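Local coordinates for Vv2_1132 (Vibrio vulnificus CMCP6, PDB 5Y9S), which probably acts as a LysR-type transcriptional regulator, assembling as a tetramer with helix-turn-helix DNA-binding domains and periplasmic-binding-protein-like regulatory domains, at residues Ser126-Ser131 against Asp295-Glu300; Ile177-Val182 against Pro278-Cys283; Pro201-Ser206 against Gly244-Ala249. One frame throughout, in Å; residues are numbered along the deposited sequence.

Contact 1: residues Ser126-Ser131 against Asp295-Glu300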
ATOM      1  N   SER D 126      10.725  43.385 -12.651  1.00 56.23           N
ATOM      2  CA  SER D 126      10.524  42.762 -13.955  1.00 58.06           C
ATOM      3  C   SER D 126      11.576  41.704 -14.252  1.00 53.43           C
ATOM      4  O   SER D 126      11.284  40.703 -14.915  1.00 52.30           O
ATOM      5  CB  SER D 126      10.527  43.841 -15.043  1.00 65.64           C
ATOM      6  OG  SER D 126      11.076  43.362 -16.260  1.00 67.99           O
ATOM      7  N   HIS D 127      12.799  41.899 -13.753  1.00 53.94           N
ATOM      8  CA  HIS D 127      13.924  41.018 -14.050  1.00 51.39           C
ATOM      9  C   HIS D 127      13.931  39.740 -13.214  1.00 53.95           C
ATOM     10  O   HIS D 127      14.738  38.845 -13.494  1.00 62.66           O
ATOM     11  CB  HIS D 127      15.238  41.779 -13.842  1.00 45.20           C
ATOM     12  CG  HIS D 127      15.543  42.062 -12.406  1.00 46.83           C
ATOM     13  ND1 HIS D 127      14.831  42.979 -11.659  1.00 50.45           N
ATOM     14  CD2 HIS D 127      16.465  41.531 -11.569  1.00 48.44           C
ATOM     15  CE1 HIS D 127      15.310  43.009 -10.428  1.00 48.89           C
ATOM     16  NE2 HIS D 127      16.302  42.140 -10.346  1.00 49.97           N
ATOM     17  N   LEU D 128      13.075  39.632 -12.201  1.00 44.64           N
ATOM     18  CA  LEU D 128      12.971  38.423 -11.400  1.00 39.00           C
ATOM     19  C   LEU D 128      11.929  37.490 -11.998  1.00 45.11           C
ATOM     20  O   LEU D 128      11.091  37.892 -12.808  1.00 58.11           O
ATOM     21  CB  LEU D 128      12.594  38.753  -9.958  1.00 35.68           C
ATOM     22  CG  LEU D 128      13.514  39.735  -9.245  1.00 43.94           C
ATOM     23  CD1 LEU D 128      12.912  40.133  -7.917  1.00 42.22           C
ATOM     24  CD2 LEU D 128      14.898  39.117  -9.055  1.00 51.80           C
ATOM     25  N   ASN D 129      11.994  36.227 -11.596  1.00 30.07           N
ATOM     26  CA  ASN D 129      10.994  35.238 -11.976  1.00 35.62           C
ATOM     27  C   ASN D 129      10.246  34.819 -10.713  1.00 41.97           C
ATOM     28  O   ASN D 129      10.839  34.233  -9.800  1.00 42.87           O
ATOM     29  CB  ASN D 129      11.648  34.042 -12.669  1.00 30.77           C
ATOM     30  CG  ASN D 129      10.646  32.967 -13.024  1.00 47.38           C
ATOM     31  OD1 ASN D 129       9.470  33.254 -13.265  1.00 52.55           O
ATOM     32  ND2 ASN D 129      11.100  31.715 -13.049  1.00 52.43           N
ATOM     33  N   LEU D 130       8.952  35.116 -10.658  1.00 42.67           N
ATOM     34  CA  LEU D 130       8.151  34.912  -9.455  1.00 39.52           C
ATOM     35  C   LEU D 130       7.379  33.601  -9.548  1.00 31.51           C
ATOM     36  O   LEU D 130       6.644  33.373 -10.514  1.00 35.85           O
ATOM     37  CB  LEU D 130       7.192  36.086  -9.255  1.00 33.20           C
ATOM     38  CG  LEU D 130       7.954  37.403  -9.278  1.00 35.19           C
ATOM     39  CD1 LEU D 130       7.007  38.584  -9.360  1.00 38.44           C
ATOM     40  CD2 LEU D 130       8.819  37.516  -8.046  1.00 37.17           C
ATOM     41  N   SER D 131       7.553  32.744  -8.555  1.00 25.32           N
ATOM     42  CA  SER D 131       6.859  31.464  -8.489  1.00 21.17           C
ATOM     43  C   SER D 131       6.003  31.443  -7.226  1.00 23.77           C
ATOM     44  O   SER D 131       6.534  31.381  -6.112  1.00 28.09           O
ATOM     45  CB  SER D 131       7.848  30.298  -8.504  1.00 19.26           C
ATOM     46  OG  SER D 131       7.167  29.057  -8.338  1.00 31.73           O
ATOM     47  N   ASP D 295      16.412  39.426  -1.762  1.00 53.83           N
ATOM     48  CA  ASP D 295      16.619  40.756  -1.196  1.00 55.93           C
ATOM     49  C   ASP D 295      16.023  41.835  -2.094  1.00 53.60           C
ATOM     50  O   ASP D 295      15.295  42.715  -1.620  1.00 56.47           O
ATOM     51  CB  ASP D 295      18.105  41.004  -0.950  1.00 62.61           C
ATOM     52  CG  ASP D 295      18.496  40.762   0.497  1.00 68.69           C
ATOM     53  OD1 ASP D 295      17.912  41.433   1.388  1.00 66.32           O
ATOM     54  OD2 ASP D 295      19.364  39.888   0.740  1.00 67.57           O
ATOM     55  N   GLN D 296      16.296  41.774  -3.400  1.00 50.81           N
ATOM     56  CA  GLN D 296      15.722  42.781  -4.290  1.00 48.22           C
ATOM     57  C   GLN D 296      14.210  42.834  -4.138  1.00 50.73           C
ATOM     58  O   GLN D 296      13.616  43.918  -4.111  1.00 52.49           O
ATOM     59  CB  GLN D 296      16.099  42.498  -5.742  1.00 45.06           C
ATOM     60  CG  GLN D 296      17.541  42.799  -6.099  1.00 51.08           C
ATOM     61  CD  GLN D 296      17.881  42.351  -7.510  1.00 56.44           C
ATOM     62  OE1 GLN D 296      17.101  41.647  -8.149  1.00 59.73           O
ATOM     63  NE2 GLN D 296      19.044  42.758  -8.000  1.00 60.65           N
ATOM     64  N   PHE D 297      13.572  41.666  -4.006  1.00 47.84           N
ATOM     65  CA  PHE D 297      12.134  41.625  -3.767  1.00 47.14           C
ATOM     66  C   PHE D 297      11.784  42.231  -2.416  1.00 46.89           C
ATOM     67  O   PHE D 297      10.884  43.075  -2.315  1.00 46.47           O
ATOM     68  CB  PHE D 297      11.629  40.187  -3.839  1.00 49.78           C
ATOM     69  CG  PHE D 297      10.133  40.081  -3.947  1.00 54.97           C
ATOM     70  CD1 PHE D 297       9.328  40.285  -2.839  1.00 59.10           C
ATOM     71  CD2 PHE D 297       9.531  39.790  -5.162  1.00 57.15           C
ATOM     72  CE1 PHE D 297       7.955  40.192  -2.938  1.00 59.27           C
ATOM     73  CE2 PHE D 297       8.158  39.696  -5.264  1.00 55.16           C
ATOM     74  CZ  PHE D 297       7.373  39.901  -4.150  1.00 56.25           C
ATOM     75  N   TRP D 298      12.474  41.790  -1.361  1.00 48.29           N
ATOM     76  CA  TRP D 298      12.140  42.239  -0.012  1.00 48.23           C
ATOM     77  C   TRP D 298      12.342  43.743   0.141  1.00 52.55           C
ATOM     78  O   TRP D 298      11.476  44.441   0.682  1.00 48.08           O
ATOM     79  CB  TRP D 298      12.978  41.464   1.004  1.00 39.57           C
ATOM     80  CG  TRP D 298      12.735  41.840   2.413  1.00 36.49           C
ATOM     81  CD1 TRP D 298      13.250  42.916   3.076  1.00 36.05           C
ATOM     82  CD2 TRP D 298      11.917  41.139   3.360  1.00 39.39           C
ATOM     83  NE1 TRP D 298      12.805  42.928   4.376  1.00 40.06           N
ATOM     84  CE2 TRP D 298      11.983  41.849   4.576  1.00 44.86           C
ATOM     85  CE3 TRP D 298      11.140  39.978   3.299  1.00 37.51           C
ATOM     86  CZ2 TRP D 298      11.296  41.437   5.724  1.00 51.41           C
ATOM     87  CZ3 TRP D 298      10.459  39.567   4.441  1.00 43.62           C
ATOM     88  CH2 TRP D 298      10.539  40.299   5.635  1.00 45.27           C
ATOM     89  N   GLN D 299      13.469  44.265  -0.353  1.00 49.25           N
ATOM     90  CA  GLN D 299      13.747  45.692  -0.226  1.00 55.16           C
ATOM     91  C   GLN D 299      12.737  46.541  -0.979  1.00 62.88           C
ATOM     92  O   GLN D 299      12.651  47.747  -0.732  1.00 64.90           O
ATOM     93  CB  GLN D 299      15.165  46.004  -0.716  1.00 59.21           C
ATOM     94  CG  GLN D 299      16.180  46.191   0.410  1.00 69.33           C
ATOM     95  CD  GLN D 299      16.816  44.882   0.878  1.00 79.48           C
ATOM     96  OE1 GLN D 299      16.703  43.849   0.224  1.00 85.26           O
ATOM     97  NE2 GLN D 299      17.488  44.928   2.023  1.00 82.10           N
ATOM     98  N   GLU D 300      11.964  45.948  -1.882  1.00 65.55           N
ATOM     99  CA  GLU D 300      10.985  46.730  -2.620  1.00 70.47           C
ATOM    100  C   GLU D 300       9.653  46.869  -1.874  1.00 68.31           C
ATOM    101  O   GLU D 300       8.959  47.880  -2.048  1.00 74.82           O
ATOM    102  CB  GLU D 300      10.785  46.115  -4.011  1.00 64.50           C
ATOM    103  CG  GLU D 300      10.580  47.144  -5.123  1.00 63.12           C
ATOM    104  CD  GLU D 300       9.286  47.904  -4.958  1.00 67.83           C
ATOM    105  OE1 GLU D 300       8.244  47.251  -4.734  1.00 73.13           O
ATOM    106  OE2 GLU D 300       9.306  49.146  -5.042  1.00 72.50           O
TER
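His-127 turns the edge of its imidazole to the side-chain amide of Gln-296: CD of Gln-296 lies in the ring plane at that edge, with the two planes tilted 67° apart. NE2 of His-127 donates to OE1 of Gln-296 with an N-H...O angle of 157°; the modelled 2.4 Å is very short, which makes the exact length doubtful. The ring arrives there because CG of His-127 sits between the backbone N and the carbonyl carbon (chi1 71°). CG of Leu-128 lies on one imidazole face, 3.8 Å above the plane and toward the rim. Below this exposed polar pair the contact turns apolar and buried. CD2 of Leu-128 lies 3.5 Å from OE1 of Gln-296, while its CD1 reaches the ring edge of Phe-297 and lies 4.3 Å from CB of that residue. Phe-297 has CG anti to its own N, and its ring extends from the helix to Leu-130, whose CD2 approaches CE2 of Phe-297 to 3.6 Å at an oblique angle. Leu-128 and Leu-130 also rest on Val-101. Phe-297 packs on Ile-103, Leu-153 and Phe-155 of the sheet and on Leu-125 of helix 122-125. Helix 292-300 is thereby seated on strands 129-134, 100-105 and 153-157 of the LysR substrate-binding domain, and Leu-130 and Ser-131 continue that sheet into a second subunit by parallel pairing.

Contact 2: residues Ile177-Val182 against Pro278-Cys283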
ATOM      1  N   ILE D 177       3.255  44.135   5.387  1.00 33.40           N
ATOM      2  CA  ILE D 177       2.997  44.519   4.003  1.00 38.81           C
ATOM      3  C   ILE D 177       1.909  45.573   3.941  1.00 41.50           C
ATOM      4  O   ILE D 177       2.014  46.555   3.199  1.00 47.78           O
ATOM      5  CB  ILE D 177       2.605  43.286   3.170  1.00 37.99           C
ATOM      6  CG1 ILE D 177       3.790  42.347   3.013  1.00 26.03           C
ATOM      7  CG2 ILE D 177       2.054  43.722   1.820  1.00 51.60           C
ATOM      8  CD1 ILE D 177       5.026  43.050   2.567  1.00 35.23           C
ATOM      9  N   HIS D 178       0.861  45.389   4.736  1.00 38.12           N
ATOM     10  CA  HIS D 178      -0.373  46.134   4.579  1.00 36.54           C
ATOM     11  C   HIS D 178      -1.160  46.039   5.871  1.00 30.06           C
ATOM     12  O   HIS D 178      -1.245  44.964   6.472  1.00 27.50           O
ATOM     13  CB  HIS D 178      -1.199  45.574   3.422  1.00 48.57           C
ATOM     14  CG  HIS D 178      -1.999  46.602   2.700  1.00 62.59           C
ATOM     15  ND1 HIS D 178      -2.722  46.313   1.566  1.00 67.98           N
ATOM     16  CD2 HIS D 178      -2.188  47.919   2.947  1.00 69.72           C
ATOM     17  CE1 HIS D 178      -3.328  47.408   1.143  1.00 72.89           C
ATOM     18  NE2 HIS D 178      -3.023  48.396   1.965  1.00 72.08           N
ATOM     19  N   SER D 179      -1.702  47.174   6.300  1.00 34.49           N
ATOM     20  CA  SER D 179      -2.668  47.250   7.386  1.00 36.92           C
ATOM     21  C   SER D 179      -3.955  47.829   6.819  1.00 37.46           C
ATOM     22  O   SER D 179      -3.920  48.795   6.048  1.00 44.69           O
ATOM     23  CB  SER D 179      -2.150  48.106   8.547  1.00 42.78           C
ATOM     24  OG  SER D 179      -1.359  47.343   9.443  1.00 48.36           O
ATOM     25  N   GLU D 180      -5.081  47.231   7.182  1.00 28.89           N
ATOM     26  CA  GLU D 180      -6.365  47.604   6.603  1.00 27.18           C
ATOM     27  C   GLU D 180      -7.455  47.084   7.524  1.00 22.69           C
ATOM     28  O   GLU D 180      -7.180  46.585   8.620  1.00 27.16           O
ATOM     29  CB  GLU D 180      -6.522  47.036   5.188  1.00 28.71           C
ATOM     30  CG  GLU D 180      -6.555  45.513   5.158  1.00 31.98           C
ATOM     31  CD  GLU D 180      -6.776  44.945   3.757  1.00 38.69           C
ATOM     32  OE1 GLU D 180      -6.463  43.749   3.529  1.00 37.16           O
ATOM     33  OE2 GLU D 180      -7.255  45.693   2.879  1.00 42.38           O
ATOM     34  N   LYS D 181      -8.698  47.191   7.076  1.00 22.54           N
ATOM     35  CA  LYS D 181      -9.834  46.711   7.841  1.00 22.36           C
ATOM     36  C   LYS D 181     -10.579  45.646   7.048  1.00 28.53           C
ATOM     37  O   LYS D 181     -10.506  45.583   5.810  1.00 23.62           O
ATOM     38  CB  LYS D 181     -10.783  47.863   8.210  1.00 26.56           C
ATOM     39  CG  LYS D 181     -10.099  49.122   8.800  1.00 27.77           C
ATOM     40  CD  LYS D 181      -9.948  49.037  10.327  1.00 28.67           C
ATOM     41  CE  LYS D 181      -9.918  50.419  10.990  1.00 35.06           C
ATOM     42  NZ  LYS D 181     -11.086  50.615  11.904  1.00 46.29           N
ATOM     43  N   VAL D 182     -11.271  44.787   7.778  1.00 21.34           N
ATOM     44  CA  VAL D 182     -12.229  43.860   7.207  1.00 20.92           C
ATOM     45  C   VAL D 182     -13.605  44.497   7.358  1.00 21.54           C
ATOM     46  O   VAL D 182     -14.065  44.732   8.477  1.00 21.81           O
ATOM     47  CB  VAL D 182     -12.163  42.490   7.896  1.00 25.05           C
ATOM     48  CG1 VAL D 182     -13.348  41.651   7.481  1.00 19.86           C
ATOM     49  CG2 VAL D 182     -10.832  41.791   7.568  1.00 26.25           C
ATOM     50  N   PRO D 278      -9.743  45.452  12.257  1.00 35.34           N
ATOM     51  CA  PRO D 278      -8.388  45.695  11.748  1.00 37.67           C
ATOM     52  C   PRO D 278      -7.633  44.397  11.520  1.00 33.32           C
ATOM     53  O   PRO D 278      -7.815  43.417  12.244  1.00 23.75           O
ATOM     54  CB  PRO D 278      -7.731  46.503  12.869  1.00 41.63           C
ATOM     55  CG  PRO D 278      -8.371  45.986  14.109  1.00 35.90           C
ATOM     56  CD  PRO D 278      -9.830  45.720  13.707  1.00 39.43           C
ATOM     57  N   ILE D 279      -6.738  44.422  10.536  1.00 28.61           N
ATOM     58  CA  ILE D 279      -6.039  43.221  10.110  1.00 28.37           C
ATOM     59  C   ILE D 279      -4.731  43.633   9.447  1.00 28.60           C
ATOM     60  O   ILE D 279      -4.650  44.678   8.792  1.00 29.46           O
ATOM     61  CB  ILE D 279      -6.944  42.381   9.179  1.00 33.32           C
ATOM     62  CG1 ILE D 279      -6.780  40.913   9.464  1.00 44.49           C
ATOM     63  CG2 ILE D 279      -6.710  42.675   7.703  1.00 33.42           C
ATOM     64  CD1 ILE D 279      -7.883  40.155   8.839  1.00 58.20           C
ATOM     65  N   ASP D 280      -3.696  42.819   9.644  1.00 30.90           N
ATOM     66  CA  ASP D 280      -2.372  43.078   9.090  1.00 33.29           C
ATOM     67  C   ASP D 280      -1.975  41.922   8.189  1.00 28.18           C
ATOM     68  O   ASP D 280      -2.296  40.765   8.472  1.00 31.71           O
ATOM     69  CB  ASP D 280      -1.289  43.247  10.183  1.00 39.57           C
ATOM     70  CG  ASP D 280      -1.762  44.055  11.378  1.00 42.44           C
ATOM     71  OD1 ASP D 280      -2.342  45.143  11.183  1.00 53.26           O
ATOM     72  OD2 ASP D 280      -1.527  43.606  12.519  1.00 43.34           O
ATOM     73  N   ILE D 281      -1.273  42.234   7.108  1.00 29.16           N
ATOM     74  CA  ILE D 281      -0.758  41.223   6.196  1.00 27.96           C
ATOM     75  C   ILE D 281       0.757  41.262   6.279  1.00 34.06           C
ATOM     76  O   ILE D 281       1.381  42.297   6.001  1.00 23.68           O
ATOM     77  CB  ILE D 281      -1.242  41.442   4.761  1.00 31.29           C
ATOM     78  CG1 ILE D 281      -2.730  41.099   4.659  1.00 43.70           C
ATOM     79  CG2 ILE D 281      -0.432  40.570   3.822  1.00 22.79           C
ATOM     80  CD1 ILE D 281      -3.428  41.763   3.505  1.00 47.48           C
ATOM     81  N   LEU D 282       1.345  40.134   6.654  1.00 29.74           N
ATOM     82  CA  LEU D 282       2.762  40.052   6.961  1.00 32.20           C
ATOM     83  C   LEU D 282       3.491  39.324   5.848  1.00 33.56           C
ATOM     84  O   LEU D 282       2.919  38.473   5.164  1.00 35.90           O
ATOM     85  CB  LEU D 282       2.989  39.327   8.291  1.00 24.06           C
ATOM     86  CG  LEU D 282       2.164  39.981   9.398  1.00 30.20           C
ATOM     87  CD1 LEU D 282       2.258  39.231  10.708  1.00 36.12           C
ATOM     88  CD2 LEU D 282       2.620  41.420   9.547  1.00 31.60           C
ATOM     89  N   CYS D 283       4.756  39.686   5.661  1.00 31.50           N
ATOM     90  CA  CYS D 283       5.670  38.907   4.843  1.00 29.98           C
ATOM     91  C   CYS D 283       6.810  38.424   5.728  1.00 34.02           C
ATOM     92  O   CYS D 283       7.460  39.231   6.401  1.00 43.58           O
ATOM     93  CB  CYS D 283       6.198  39.719   3.665  1.00 29.85           C
ATOM     94  SG  CYS D 283       7.238  38.712   2.582  1.00 41.24           S
TER
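The carboxylate of Asp-280 is approached by Ser-179 from above its plane: OG of Ser-179 donates to OD1 of Asp-280 at 3.0 Å, 40° out of the plane. The carboxylate of Glu-180, on the other face of the ladder, has CD1 of Ile-281 3.6 Å from its OE1, and that same oxygen is hydrogen-bonded by His-254. A chi1 of 64° sets CG of Glu-180 alongside CG2 of Ile-279 at 3.8 Å, and the extended chain carries the carboxylate on toward Ile-281. Between these two faces the strands pair antiparallel, consistent with the hinge strands that link the two lobes in this family. Glu-180 and Ile-279 form a hydrogen-bonded pair, with N of Glu-180 3.0 Å from O of Ile-279, and N of Ile-281 donates to O of His-178 at 164°. A classic beta bulge interrupts the ladder: Ile-177 and His-178 both face Ile-281, whose O takes N of Ile-177 at 2.7 Å and N of His-178 weakly. Past the bulge CG1 of Ile-177 packs 3.6 Å from CB of Cys-283; at the other end CG2 of Val-182 meets CD1 of Ile-279. Main-chain bonds thus carry the pairing. One face carries the Ser-179/Asp-280 hydrogen bond, with Lys-181 beside Pro-278, whereas on the Ile-279/Ile-281 face the acid of Glu-180 is set among apolar groups, where its bond to His-254 would probably offset the cost of partial burial.

Contact 3: residues Pro201-Ser206 against Gly244-Ala249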
ATOM      1  N   PRO D 201     -29.302  38.120   5.479  1.00 33.71           N
ATOM      2  CA  PRO D 201     -28.530  36.985   4.973  1.00 29.30           C
ATOM      3  C   PRO D 201     -27.043  37.285   5.081  1.00 36.18           C
ATOM      4  O   PRO D 201     -26.587  38.388   4.768  1.00 35.20           O
ATOM      5  CB  PRO D 201     -28.982  36.860   3.513  1.00 39.50           C
ATOM      6  CG  PRO D 201     -30.197  37.741   3.386  1.00 40.38           C
ATOM      7  CD  PRO D 201     -30.036  38.809   4.410  1.00 40.32           C
ATOM      8  N   TYR D 202     -26.290  36.291   5.540  1.00 33.56           N
ATOM      9  CA  TYR D 202     -24.898  36.473   5.922  1.00 31.08           C
ATOM     10  C   TYR D 202     -24.040  35.535   5.092  1.00 27.12           C
ATOM     11  O   TYR D 202     -24.271  34.321   5.098  1.00 29.56           O
ATOM     12  CB  TYR D 202     -24.725  36.208   7.419  1.00 29.48           C
ATOM     13  CG  TYR D 202     -23.290  36.162   7.894  1.00 33.97           C
ATOM     14  CD1 TYR D 202     -22.343  37.075   7.436  1.00 37.61           C
ATOM     15  CD2 TYR D 202     -22.887  35.215   8.819  1.00 33.64           C
ATOM     16  CE1 TYR D 202     -21.025  37.033   7.879  1.00 30.02           C
ATOM     17  CE2 TYR D 202     -21.575  35.171   9.278  1.00 32.25           C
ATOM     18  CZ  TYR D 202     -20.654  36.076   8.799  1.00 34.47           C
ATOM     19  OH  TYR D 202     -19.356  36.013   9.252  1.00 50.48           O
ATOM     20  N   LEU D 203     -23.063  36.099   4.368  1.00 28.80           N
ATOM     21  CA  LEU D 203     -22.118  35.330   3.553  1.00 27.94           C
ATOM     22  C   LEU D 203     -20.805  35.233   4.328  1.00 25.96           C
ATOM     23  O   LEU D 203     -20.081  36.223   4.451  1.00 22.34           O
ATOM     24  CB  LEU D 203     -21.898  35.989   2.190  1.00 21.66           C
ATOM     25  CG  LEU D 203     -23.109  36.589   1.471  1.00 27.94           C
ATOM     26  CD1 LEU D 203     -22.676  37.724   0.525  1.00 31.11           C
ATOM     27  CD2 LEU D 203     -23.848  35.514   0.700  1.00 20.60           C
ATOM     28  N   SER D 204     -20.495  34.043   4.833  1.00 26.61           N
ATOM     29  CA  SER D 204     -19.528  33.871   5.909  1.00 25.95           C
ATOM     30  C   SER D 204     -18.328  33.034   5.471  1.00 23.93           C
ATOM     31  O   SER D 204     -18.340  32.360   4.434  1.00 29.65           O
ATOM     32  CB  SER D 204     -20.184  33.194   7.111  1.00 18.36           C
ATOM     33  OG  SER D 204     -20.450  31.840   6.801  1.00 29.90           O
ATOM     34  N   TYR D 205     -17.289  33.058   6.305  1.00 20.47           N
ATOM     35  CA  TYR D 205     -16.103  32.247   6.072  1.00 22.27           C
ATOM     36  C   TYR D 205     -16.228  30.908   6.783  1.00 15.45           C
ATOM     37  O   TYR D 205     -16.886  30.791   7.819  1.00 20.38           O
ATOM     38  CB  TYR D 205     -14.856  32.957   6.567  1.00 22.94           C
ATOM     39  CG  TYR D 205     -14.452  34.182   5.779  1.00 27.10           C
ATOM     40  CD1 TYR D 205     -13.606  34.074   4.695  1.00 16.14           C
ATOM     41  CD2 TYR D 205     -14.862  35.459   6.174  1.00 23.69           C
ATOM     42  CE1 TYR D 205     -13.194  35.187   3.983  1.00 16.59           C
ATOM     43  CE2 TYR D 205     -14.466  36.573   5.477  1.00 17.47           C
ATOM     44  CZ  TYR D 205     -13.629  36.434   4.383  1.00 27.35           C
ATOM     45  OH  TYR D 205     -13.230  37.542   3.680  1.00 26.47           O
ATOM     46  N   SER D 206     -15.608  29.890   6.204  1.00 23.83           N
ATOM     47  CA  SER D 206     -15.505  28.596   6.870  1.00 14.99           C
ATOM     48  C   SER D 206     -14.775  28.738   8.199  1.00 30.67           C
ATOM     49  O   SER D 206     -13.898  29.590   8.367  1.00 15.03           O
ATOM     50  CB  SER D 206     -14.770  27.608   5.972  1.00 19.89           C
ATOM     51  OG  SER D 206     -15.333  27.657   4.670  1.00 32.38           O
ATOM     52  N   GLY D 244     -24.123  40.141  -6.293  1.00 31.90           N
ATOM     53  CA  GLY D 244     -25.427  39.661  -6.686  1.00 30.27           C
ATOM     54  C   GLY D 244     -26.497  39.816  -5.635  1.00 25.47           C
ATOM     55  O   GLY D 244     -27.602  39.304  -5.823  1.00 30.32           O
ATOM     56  N   GLY D 245     -26.214  40.507  -4.537  1.00 25.36           N
ATOM     57  CA  GLY D 245     -27.247  40.785  -3.557  1.00 25.79           C
ATOM     58  C   GLY D 245     -27.656  39.618  -2.687  1.00 37.50           C
ATOM     59  O   GLY D 245     -28.733  39.665  -2.088  1.00 40.15           O
ATOM     60  N   ALA D 246     -26.830  38.571  -2.584  1.00 24.18           N
ATOM     61  CA  ALA D 246     -27.196  37.424  -1.773  1.00 23.63           C
ATOM     62  C   ALA D 246     -27.089  37.691  -0.275  1.00 23.63           C
ATOM     63  O   ALA D 246     -27.497  36.839   0.523  1.00 29.25           O
ATOM     64  CB  ALA D 246     -26.330  36.235  -2.167  1.00 25.28           C
ATOM     65  N   GLY D 247     -26.592  38.845   0.136  1.00 25.92           N
ATOM     66  CA  GLY D 247     -26.463  39.138   1.545  1.00 26.59           C
ATOM     67  C   GLY D 247     -25.228  39.976   1.799  1.00 33.28           C
ATOM     68  O   GLY D 247     -24.579  40.460   0.874  1.00 26.40           O
ATOM     69  N   VAL D 248     -24.911  40.120   3.084  1.00 23.04           N
ATOM     70  CA  VAL D 248     -23.805  40.948   3.540  1.00 22.93           C
ATOM     71  C   VAL D 248     -22.609  40.051   3.846  1.00 25.97           C
ATOM     72  O   VAL D 248     -22.753  38.966   4.427  1.00 21.37           O
ATOM     73  CB  VAL D 248     -24.235  41.785   4.765  1.00 27.46           C
ATOM     74  CG1 VAL D 248     -24.749  40.887   5.856  1.00 23.17           C
ATOM     75  CG2 VAL D 248     -23.097  42.654   5.276  1.00 23.43           C
ATOM     76  N   ALA D 249     -21.432  40.483   3.403  1.00 21.70           N
ATOM     77  CA  ALA D 249     -20.166  39.802   3.647  1.00 23.32           C
ATOM     78  C   ALA D 249     -19.192  40.755   4.327  1.00 30.36           C
ATOM     79  O   ALA D 249     -19.170  41.956   4.023  1.00 21.63           O
ATOM     80  CB  ALA D 249     -19.558  39.292   2.333  1.00 20.49           C
TER
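Two straight main-chain hydrogen bonds join Pro-201, Leu-203 and Val-248 in a parallel pairing. N of Val-248 donates to O of Pro-201 at 2.9 Å, with an N-H...O angle of 167°, and N of Leu-203 donates to O of Val-248 at the same length and 178°. Val-248 thus uses both its N-H and its C=O toward the neighbouring strand, on either side of Tyr-202, its partner in the bridge. Around O of Pro-201 the packing is close: CA of Gly-247 lies 3.3 Å away, and CG1 of Val-248, set between its own N and carbonyl carbon, comes equally near. The backbone of Gly-247, at a positive phi, thus runs directly against this oxygen with no side chain in between.

Farther out, the ring of Tyr-202 presents its edge to O of Val-248, with CD1 at 3.6 Å, while CB of Ser-204 lies on one ring face. On the other side of the strand Leu-203 spreads its methyls: CD2 meets CB of Ala-246 at 3.9 Å, and CD1 lies 3.4 Å from O of Gly-247 and 3.9 Å from CB of Ala-249. Leu-203 packs also on Leu-238, Met-241 and Ala-242 of helix 235-243. That helix ends in a Schellman motif with Gly-245 at C-prime, from which the chain turns through Ala-246 into strand 248-252. Tyr-202 instead faces helix 210-220, where its OH bonds Glu-216. Strand 199-205 therefore lies between two helical layers in an alpha/beta lobe. The chemistry across the contact combines directional main-chain bonding with packing of the Leu-203 methyls against Ala-246, Ala-249 and the Gly-247 carbonyl.

In the fold
All three contacts reach one continuous mixed sheet of the regulatory domain, but they differ in burial and in lobe. Contacts 1 and 3 are buried and join elements within a lobe: contact 1 seats a helix on a sheet with leucine and phenylalanine packing under a surface polar pair, whereas contact 3 pairs parallel strands between helices. Contact 2, partly buried, relies on an antiparallel main-chain ladder and lies between them, its centre about 21 Å from that of contact 1 and 22 Å from that of contact 3. Trp-298 CH2 touches Cys-283 O at 3.3 Å, linking contacts 1 and 2. Strand 172-186 of contact 2 and strand 248-252 of contact 3 are sheet neighbours, though the contacts do not touch.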